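Local coordinates for muconate lactonizing enzyme (Corynebacterium glutamicum, PDB 3I4K), which belongs to the enolase superfamily, pairing a capping N-terminal domain with a modified TIM barrel that holds a magnesium ion, at residues 26-31 / 58-63; 201-206 / 250-255. One frame throughout, in Å; residues are numbered along the deposited sequence.

Contact 1. Residues 26-31 / 58-63. With ACY (acetic acid), chain I.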
ATOM      1  N   PHE A  26      22.881  -0.227  24.229  1.00 45.67           N
ATOM      2  CA  PHE A  26      21.546  -0.809  24.221  1.00 43.39           C
ATOM      3  C   PHE A  26      21.365  -1.655  25.479  1.00 43.40           C
ATOM      4  O   PHE A  26      22.226  -1.678  26.366  1.00 39.86           O
ATOM      5  CB  PHE A  26      21.358  -1.693  22.988  1.00 43.47           C
ATOM      6  CG  PHE A  26      21.495  -0.961  21.681  1.00 44.38           C
ATOM      7  CD1 PHE A  26      20.391  -0.361  21.086  1.00 43.67           C
ATOM      8  CD2 PHE A  26      22.730  -0.879  21.039  1.00 42.94           C
ATOM      9  CE1 PHE A  26      20.510   0.308  19.873  1.00 42.08           C
ATOM     10  CE2 PHE A  26      22.858  -0.211  19.824  1.00 43.74           C
ATOM     11  CZ  PHE A  26      21.746   0.382  19.242  1.00 45.08           C
ATOM     12  N   ALA A  27      20.248  -2.371  25.539  1.00 41.59           N
ATOM     13  CA  ALA A  27      19.943  -3.215  26.683  1.00 41.87           C
ATOM     14  C   ALA A  27      21.020  -4.250  26.981  1.00 41.03           C
ATOM     15  O   ALA A  27      21.370  -4.470  28.138  1.00 39.21           O
ATOM     16  CB  ALA A  27      18.596  -3.917  26.471  1.00 41.60           C
ATOM     17  N   THR A  28      21.557  -4.882  25.944  1.00 43.11           N
ATOM     18  CA  THR A  28      22.550  -5.924  26.165  1.00 44.07           C
ATOM     19  C   THR A  28      23.859  -5.785  25.401  1.00 45.73           C
ATOM     20  O   THR A  28      24.745  -6.633  25.524  1.00 46.83           O
ATOM     21  CB  THR A  28      21.949  -7.288  25.842  1.00 44.32           C
ATOM     22  OG1 THR A  28      21.757  -7.390  24.427  1.00 42.43           O
ATOM     23  CG2 THR A  28      20.591  -7.448  26.545  1.00 42.20           C
ATOM     24  N   THR A  29      23.983  -4.729  24.610  1.00 46.26           N
ATOM     25  CA  THR A  29      25.200  -4.495  23.847  1.00 46.98           C
ATOM     26  C   THR A  29      25.503  -3.006  23.836  1.00 48.29           C
ATOM     27  O   THR A  29      24.731  -2.193  24.344  1.00 49.48           O
ATOM     28  CB  THR A  29      25.076  -4.968  22.368  1.00 48.19           C
ATOM     29  OG1 THR A  29      24.004  -4.265  21.722  1.00 45.53           O
ATOM     30  CG2 THR A  29      24.826  -6.468  22.293  1.00 47.48           C
ATOM     31  N   THR A  30      26.641  -2.662  23.254  1.00 49.71           N
ATOM     32  CA  THR A  30      27.072  -1.279  23.138  1.00 50.45           C
ATOM     33  C   THR A  30      27.804  -1.170  21.817  1.00 50.68           C
ATOM     34  O   THR A  30      28.717  -1.951  21.543  1.00 51.50           O
ATOM     35  CB  THR A  30      28.024  -0.880  24.281  1.00 49.43           C
ATOM     36  OG1 THR A  30      27.322  -0.936  25.527  1.00 49.66           O
ATOM     37  CG2 THR A  30      28.549   0.533  24.065  1.00 51.42           C
ATOM     38  N   SER A  31      27.379  -0.227  20.987  1.00 50.78           N
ATOM     39  CA  SER A  31      28.011  -0.024  19.691  1.00 51.17           C
ATOM     40  C   SER A  31      28.921   1.186  19.773  1.00 51.21           C
ATOM     41  O   SER A  31      28.630   2.150  20.486  1.00 51.46           O
ATOM     42  CB  SER A  31      26.960   0.221  18.595  1.00 51.61           C
ATOM     43  OG  SER A  31      26.174  -0.928  18.339  1.00 49.77           O
ATOM     44  N   GLY A  58      23.830  -4.911  15.797  1.00 39.16           N
ATOM     45  CA  GLY A  58      24.185  -6.294  15.518  1.00 39.05           C
ATOM     46  C   GLY A  58      23.002  -7.253  15.474  1.00 39.94           C
ATOM     47  O   GLY A  58      21.847  -6.827  15.511  1.00 41.86           O
ATOM     48  N   PRO A  59      23.259  -8.566  15.408  1.00 39.12           N
ATOM     49  CA  PRO A  59      22.165  -9.539  15.358  1.00 37.82           C
ATOM     50  C   PRO A  59      21.372  -9.698  16.656  1.00 36.73           C
ATOM     51  O   PRO A  59      20.430 -10.485  16.711  1.00 38.33           O
ATOM     52  CB  PRO A  59      22.874 -10.823  14.935  1.00 36.55           C
ATOM     53  CG  PRO A  59      24.235 -10.667  15.570  1.00 37.06           C
ATOM     54  CD  PRO A  59      24.567  -9.230  15.262  1.00 38.05           C
ATOM     55  N   TRP A  60      21.734  -8.946  17.692  1.00 36.93           N
ATOM     56  CA  TRP A  60      21.023  -9.033  18.970  1.00 36.46           C
ATOM     57  C   TRP A  60      19.600  -8.495  18.808  1.00 36.86           C
ATOM     58  O   TRP A  60      18.685  -8.892  19.532  1.00 37.35           O
ATOM     59  CB  TRP A  60      21.732  -8.206  20.049  1.00 36.83           C
ATOM     60  CG  TRP A  60      21.701  -6.727  19.755  1.00 38.57           C
ATOM     61  CD1 TRP A  60      22.575  -6.026  18.967  1.00 37.67           C
ATOM     62  CD2 TRP A  60      20.675  -5.796  20.137  1.00 37.98           C
ATOM     63  NE1 TRP A  60      22.153  -4.723  18.829  1.00 38.44           N
ATOM     64  CE2 TRP A  60      20.991  -4.554  19.536  1.00 38.71           C
ATOM     65  CE3 TRP A  60      19.517  -5.895  20.925  1.00 37.00           C
ATOM     66  CZ2 TRP A  60      20.190  -3.419  19.696  1.00 37.07           C
ATOM     67  CZ3 TRP A  60      18.719  -4.766  21.083  1.00 37.47           C
ATOM     68  CH2 TRP A  60      19.060  -3.543  20.470  1.00 37.50           C
ATOM     69  N   TRP A  61      19.418  -7.578  17.862  1.00 37.53           N
ATOM     70  CA  TRP A  61      18.105  -6.978  17.645  1.00 34.95           C
ATOM     71  C   TRP A  61      17.092  -7.976  17.071  1.00 33.60           C
ATOM     72  O   TRP A  61      16.019  -8.157  17.636  1.00 31.03           O
ATOM     73  CB  TRP A  61      18.218  -5.761  16.713  1.00 33.50           C
ATOM     74  CG  TRP A  61      17.020  -4.846  16.787  1.00 34.99           C
ATOM     75  CD1 TRP A  61      16.902  -3.705  17.530  1.00 35.15           C
ATOM     76  CD2 TRP A  61      15.757  -5.028  16.131  1.00 32.51           C
ATOM     77  NE1 TRP A  61      15.646  -3.165  17.374  1.00 34.19           N
ATOM     78  CE2 TRP A  61      14.924  -3.956  16.523  1.00 34.27           C
ATOM     79  CE3 TRP A  61      15.249  -5.993  15.253  1.00 33.90           C
ATOM     80  CZ2 TRP A  61      13.606  -3.820  16.065  1.00 34.74           C
ATOM     81  CZ3 TRP A  61      13.936  -5.861  14.796  1.00 32.61           C
ATOM     82  CH2 TRP A  61      13.132  -4.778  15.205  1.00 34.71           C
ATOM     83  N   GLY A  62      17.437  -8.637  15.969  1.00 32.12           N
ATOM     84  CA  GLY A  62      16.498  -9.569  15.371  1.00 30.55           C
ATOM     85  C   GLY A  62      17.036 -10.808  14.696  1.00 32.85           C
ATOM     86  O   GLY A  62      16.269 -11.542  14.069  1.00 33.23           O
ATOM     87  N   GLY A  63      18.340 -11.056  14.791  1.00 34.97           N
ATOM     88  CA  GLY A  63      18.883 -12.257  14.174  1.00 36.85           C
ATOM     89  C   GLY A  63      19.586 -12.085  12.843  1.00 38.87           C
ATOM     90  O   GLY A  63      20.207 -13.026  12.334  1.00 38.09           O
TER
HETATM   91  C   ACY I 384      15.344   0.540  17.773  1.00 34.04           C
HETATM   92  O   ACY I 384      15.104  -0.537  18.293  1.00 32.46           O
HETATM   93  OXT ACY I 384      14.428   1.509  17.787  1.00 34.02           O
HETATM   94  CH3 ACY I 384      16.672   0.794  17.104  1.00 34.85           C
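An apolar, mainly aromatic contact joins two loops of the N-terminal domain: the turn of 26-31, which runs into strand 30-43, and the loop of 58-63 between strand 48-53 and helix 66-81. Trp60 carries most of it. The outer end of its six-membered ring lies against the phenyl of Phe26, with Trp60 CZ2 3.4 Å from Phe26 CD1 and over one face of that phenyl; the planes stand at 44°, an oblique pair rather than a stack. Phe26 CB adds an off-centre CH-pi contact to the same six-membered ring. In enolase superfamily proteins such loops of the N-terminal domain close over the mouth of the barrel, and here the nearest atom of the Trp60 side chain is about 7 Å from the magnesium ion. One face of the indole rests on Trp61 CB, while the opposite face takes Thr29 OG1, 3.5 Å from Trp60 NE1 but badly angled for a hydrogen bond. Thr29 OG1 stands between the backbone N and the carbonyl carbon (chi1 60°), which leaves Thr29 CG2 4.0 Å from Trp60 CG, so both branches meet the indole. Trp61 NE1 donates to O of the bound acetic acid at 2.8 Å, at 162°.

Contact 2. Residues 201-206 / 250-255. With MG (magnesium ion), chain J.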
ATOM      1  N   ILE A 201      12.855  -0.390  25.485  1.00 34.14           N
ATOM      2  CA  ILE A 201      13.621  -1.417  26.178  1.00 33.52           C
ATOM      3  C   ILE A 201      14.026  -2.566  25.266  1.00 35.37           C
ATOM      4  O   ILE A 201      14.585  -3.570  25.719  1.00 37.83           O
ATOM      5  CB  ILE A 201      12.824  -1.970  27.364  1.00 32.80           C
ATOM      6  CG1 ILE A 201      12.029  -0.830  28.006  1.00 29.68           C
ATOM      7  CG2 ILE A 201      13.785  -2.554  28.418  1.00 35.18           C
ATOM      8  CD1 ILE A 201      11.246  -1.234  29.227  1.00 27.86           C
ATOM      9  N   ASN A 202      13.749  -2.419  23.976  1.00 33.96           N
ATOM     10  CA  ASN A 202      14.099  -3.451  23.013  1.00 33.56           C
ATOM     11  C   ASN A 202      13.726  -4.865  23.454  1.00 32.92           C
ATOM     12  O   ASN A 202      14.526  -5.790  23.359  1.00 28.68           O
ATOM     13  CB  ASN A 202      15.597  -3.373  22.695  1.00 35.58           C
ATOM     14  CG  ASN A 202      15.919  -2.286  21.686  1.00 36.49           C
ATOM     15  OD1 ASN A 202      15.563  -2.395  20.507  1.00 36.89           O
ATOM     16  ND2 ASN A 202      16.582  -1.230  22.140  1.00 34.25           N
ATOM     17  N   ALA A 203      12.493  -5.017  23.937  1.00 34.61           N
ATOM     18  CA  ALA A 203      11.960  -6.306  24.360  1.00 34.08           C
ATOM     19  C   ALA A 203      12.770  -7.029  25.423  1.00 34.55           C
ATOM     20  O   ALA A 203      12.597  -8.231  25.598  1.00 36.56           O
ATOM     21  CB  ALA A 203      11.801  -7.222  23.145  1.00 34.41           C
ATOM     22  N   ARG A 204      13.631  -6.315  26.140  1.00 34.68           N
ATOM     23  CA  ARG A 204      14.458  -6.968  27.153  1.00 35.96           C
ATOM     24  C   ARG A 204      13.943  -6.994  28.598  1.00 36.18           C
ATOM     25  O   ARG A 204      14.677  -7.348  29.519  1.00 38.15           O
ATOM     26  CB  ARG A 204      15.895  -6.416  27.087  1.00 35.39           C
ATOM     27  CG  ARG A 204      16.611  -6.773  25.769  1.00 35.00           C
ATOM     28  CD  ARG A 204      16.368  -8.234  25.412  1.00 37.54           C
ATOM     29  NE  ARG A 204      17.335  -8.830  24.488  1.00 38.01           N
ATOM     30  CZ  ARG A 204      17.428  -8.568  23.187  1.00 37.64           C
ATOM     31  NH1 ARG A 204      16.612  -7.694  22.609  1.00 33.82           N
ATOM     32  NH2 ARG A 204      18.326  -9.215  22.454  1.00 35.43           N
ATOM     33  N   TRP A 205      12.687  -6.623  28.809  1.00 35.30           N
ATOM     34  CA  TRP A 205      12.095  -6.715  30.148  1.00 35.39           C
ATOM     35  C   TRP A 205      11.026  -7.786  30.015  1.00 35.61           C
ATOM     36  O   TRP A 205      10.403  -7.889  28.955  1.00 34.82           O
ATOM     37  CB  TRP A 205      11.411  -5.409  30.566  1.00 30.95           C
ATOM     38  CG  TRP A 205      12.262  -4.492  31.378  1.00 34.64           C
ATOM     39  CD1 TRP A 205      13.628  -4.550  31.546  1.00 34.56           C
ATOM     40  CD2 TRP A 205      11.817  -3.352  32.113  1.00 33.74           C
ATOM     41  NE1 TRP A 205      14.049  -3.510  32.339  1.00 34.78           N
ATOM     42  CE2 TRP A 205      12.958  -2.760  32.701  1.00 34.81           C
ATOM     43  CE3 TRP A 205      10.563  -2.768  32.331  1.00 36.30           C
ATOM     44  CZ2 TRP A 205      12.879  -1.612  33.492  1.00 35.18           C
ATOM     45  CZ3 TRP A 205      10.485  -1.627  33.117  1.00 35.72           C
ATOM     46  CH2 TRP A 205      11.637  -1.061  33.688  1.00 35.85           C
ATOM     47  N   ASP A 206      10.815  -8.592  31.055  1.00 33.76           N
ATOM     48  CA  ASP A 206       9.762  -9.590  30.966  1.00 35.07           C
ATOM     49  C   ASP A 206       8.454  -8.911  31.338  1.00 34.49           C
ATOM     50  O   ASP A 206       8.454  -7.780  31.827  1.00 34.71           O
ATOM     51  CB  ASP A 206      10.035 -10.831  31.853  1.00 34.47           C
ATOM     52  CG  ASP A 206      10.177 -10.512  33.341  1.00 35.83           C
ATOM     53  OD1 ASP A 206       9.677  -9.480  33.815  1.00 36.13           O
ATOM     54  OD2 ASP A 206      10.786 -11.340  34.055  1.00 35.71           O
ATOM     55  N   ALA A 250       4.909  -0.431  18.962  1.00 27.43           N
ATOM     56  CA  ALA A 250       5.422  -1.749  18.611  1.00 28.21           C
ATOM     57  C   ALA A 250       6.583  -1.591  17.644  1.00 29.73           C
ATOM     58  O   ALA A 250       6.501  -0.816  16.693  1.00 30.34           O
ATOM     59  CB  ALA A 250       4.312  -2.599  17.972  1.00 27.14           C
ATOM     60  N   ASP A 251       7.668  -2.314  17.906  1.00 30.32           N
ATOM     61  CA  ASP A 251       8.843  -2.275  17.054  1.00 29.15           C
ATOM     62  C   ASP A 251       9.204  -3.701  16.658  1.00 29.55           C
ATOM     63  O   ASP A 251       8.859  -4.136  15.567  1.00 29.19           O
ATOM     64  CB  ASP A 251      10.013  -1.603  17.786  1.00 32.09           C
ATOM     65  CG  ASP A 251      11.196  -1.317  16.868  1.00 32.77           C
ATOM     66  OD1 ASP A 251      11.170  -1.752  15.693  1.00 32.33           O
ATOM     67  OD2 ASP A 251      12.156  -0.666  17.338  1.00 37.08           O
ATOM     68  N   GLU A 252       9.871  -4.454  17.536  1.00 31.27           N
ATOM     69  CA  GLU A 252      10.216  -5.824  17.160  1.00 30.96           C
ATOM     70  C   GLU A 252       8.984  -6.686  16.921  1.00 30.06           C
ATOM     71  O   GLU A 252       9.073  -7.703  16.243  1.00 31.15           O
ATOM     72  CB  GLU A 252      11.145  -6.505  18.183  1.00 36.01           C
ATOM     73  CG  GLU A 252      11.322  -5.812  19.517  1.00 41.85           C
ATOM     74  CD  GLU A 252      12.260  -4.617  19.478  1.00 39.95           C
ATOM     75  OE1 GLU A 252      13.477  -4.766  19.729  1.00 41.92           O
ATOM     76  OE2 GLU A 252      11.770  -3.515  19.203  1.00 43.75           O
ATOM     77  N   SER A 253       7.837  -6.295  17.472  1.00 27.84           N
ATOM     78  CA  SER A 253       6.614  -7.061  17.251  1.00 28.95           C
ATOM     79  C   SER A 253       6.090  -6.897  15.823  1.00 30.13           C
ATOM     80  O   SER A 253       5.305  -7.723  15.358  1.00 31.03           O
ATOM     81  CB  SER A 253       5.497  -6.619  18.209  1.00 29.78           C
ATOM     82  OG  SER A 253       5.743  -7.029  19.539  1.00 31.26           O
ATOM     83  N   VAL A 254       6.503  -5.841  15.126  1.00 28.60           N
ATOM     84  CA  VAL A 254       6.002  -5.620  13.768  1.00 29.16           C
ATOM     85  C   VAL A 254       7.059  -5.430  12.684  1.00 28.94           C
ATOM     86  O   VAL A 254       7.646  -4.366  12.569  1.00 30.87           O
ATOM     87  CB  VAL A 254       5.049  -4.381  13.700  1.00 27.85           C
ATOM     88  CG1 VAL A 254       4.573  -4.161  12.251  1.00 25.37           C
ATOM     89  CG2 VAL A 254       3.843  -4.582  14.627  1.00 27.57           C
ATOM     90  N   TRP A 255       7.274  -6.472  11.887  1.00 31.52           N
ATOM     91  CA  TRP A 255       8.217  -6.428  10.767  1.00 32.97           C
ATOM     92  C   TRP A 255       7.409  -6.555   9.459  1.00 32.41           C
ATOM     93  O   TRP A 255       7.675  -5.867   8.471  1.00 34.63           O
ATOM     94  CB  TRP A 255       9.168  -7.627  10.782  1.00 32.63           C
ATOM     95  CG  TRP A 255      10.177  -7.748  11.869  1.00 33.59           C
ATOM     96  CD1 TRP A 255       9.989  -7.553  13.203  1.00 33.80           C
ATOM     97  CD2 TRP A 255      11.486  -8.317  11.725  1.00 35.02           C
ATOM     98  NE1 TRP A 255      11.098  -7.986  13.908  1.00 35.53           N
ATOM     99  CE2 TRP A 255      12.029  -8.460  13.020  1.00 34.55           C
ATOM    100  CE3 TRP A 255      12.247  -8.729  10.622  1.00 33.92           C
ATOM    101  CZ2 TRP A 255      13.301  -9.005  13.246  1.00 36.32           C
ATOM    102  CZ3 TRP A 255      13.515  -9.273  10.845  1.00 37.30           C
ATOM    103  CH2 TRP A 255      14.026  -9.406  12.149  1.00 35.65           C
TER
HETATM  104 MG    MG J 385      13.002   0.233  18.936  1.00 28.28          MG
HETATM  105  O   HOH W   1      15.382  -6.983  19.780  1.00 32.93           O
HETATM  106  O   HOH W   2      12.312  -1.349  20.125  1.00 33.52           O
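Glu252 reaches across from the loop after strand 247-250 to the turn of 201-206, and its chain shows how a long acid fits between a metal site and an arginine. Its CB leads toward that turn. At CG the contact is apolar: Glu252 CG lies 3.9 Å from Ala203 CB, a small methyl that suits the close passage of the chain. A bend at chi2 (-77°) then carries the carboxylate toward Asn202, and the two side chains cross at about a right angle. Glu252 OE1 accepts from a water at 2.9 Å, and Arg204 NH1 donates to the same water at 3.2 Å, so acid and guanidinium meet through solvent. Arg204 NH1 is itself steadied by Asn202 O, 2.9 Å away in the guanidinium plane. Glu252 OE2 is 4.0 Å from the magnesium ion, consistent with a second-shell place; a metal-bound water lies implausibly close to it, so a bond there is doubtful. Asp251 is in the first shell, its OD2 2.0 Å from magnesium, with Asp200 and Glu226 completing the protein's carboxylate ligands. Both segments are loops at the C-terminal ends of parallel barrel strands: 201-206 joins strand 196-200 to helix 207-219, and the other loop leads from strand 247-250 toward helix 257-266.

From the N terminus, the chain runs along strand 8-25, turns through 26-31, and continues into strands 30-43 and 48-53 before contact 1 closes that loop at 58-63. Contact 2 opens much later, after strand 196-200, and its loop, running through helix 207-219, strand 224-226, helix 234-244 and strand 247-250, closes at 250-255. The two loops therefore follow one another, neither nesting nor crossing. In space, however, the centres of contact 1 and contact 2 are about 12 Å apart: Arg204 NH2 probably donates to Trp60 O at 3.0 Å, Ala27 packs on Arg204, and Trp61 lies against Asn202 and Asp251. These links seat the N-terminal domain on the magnesium-bearing mouth of the barrel.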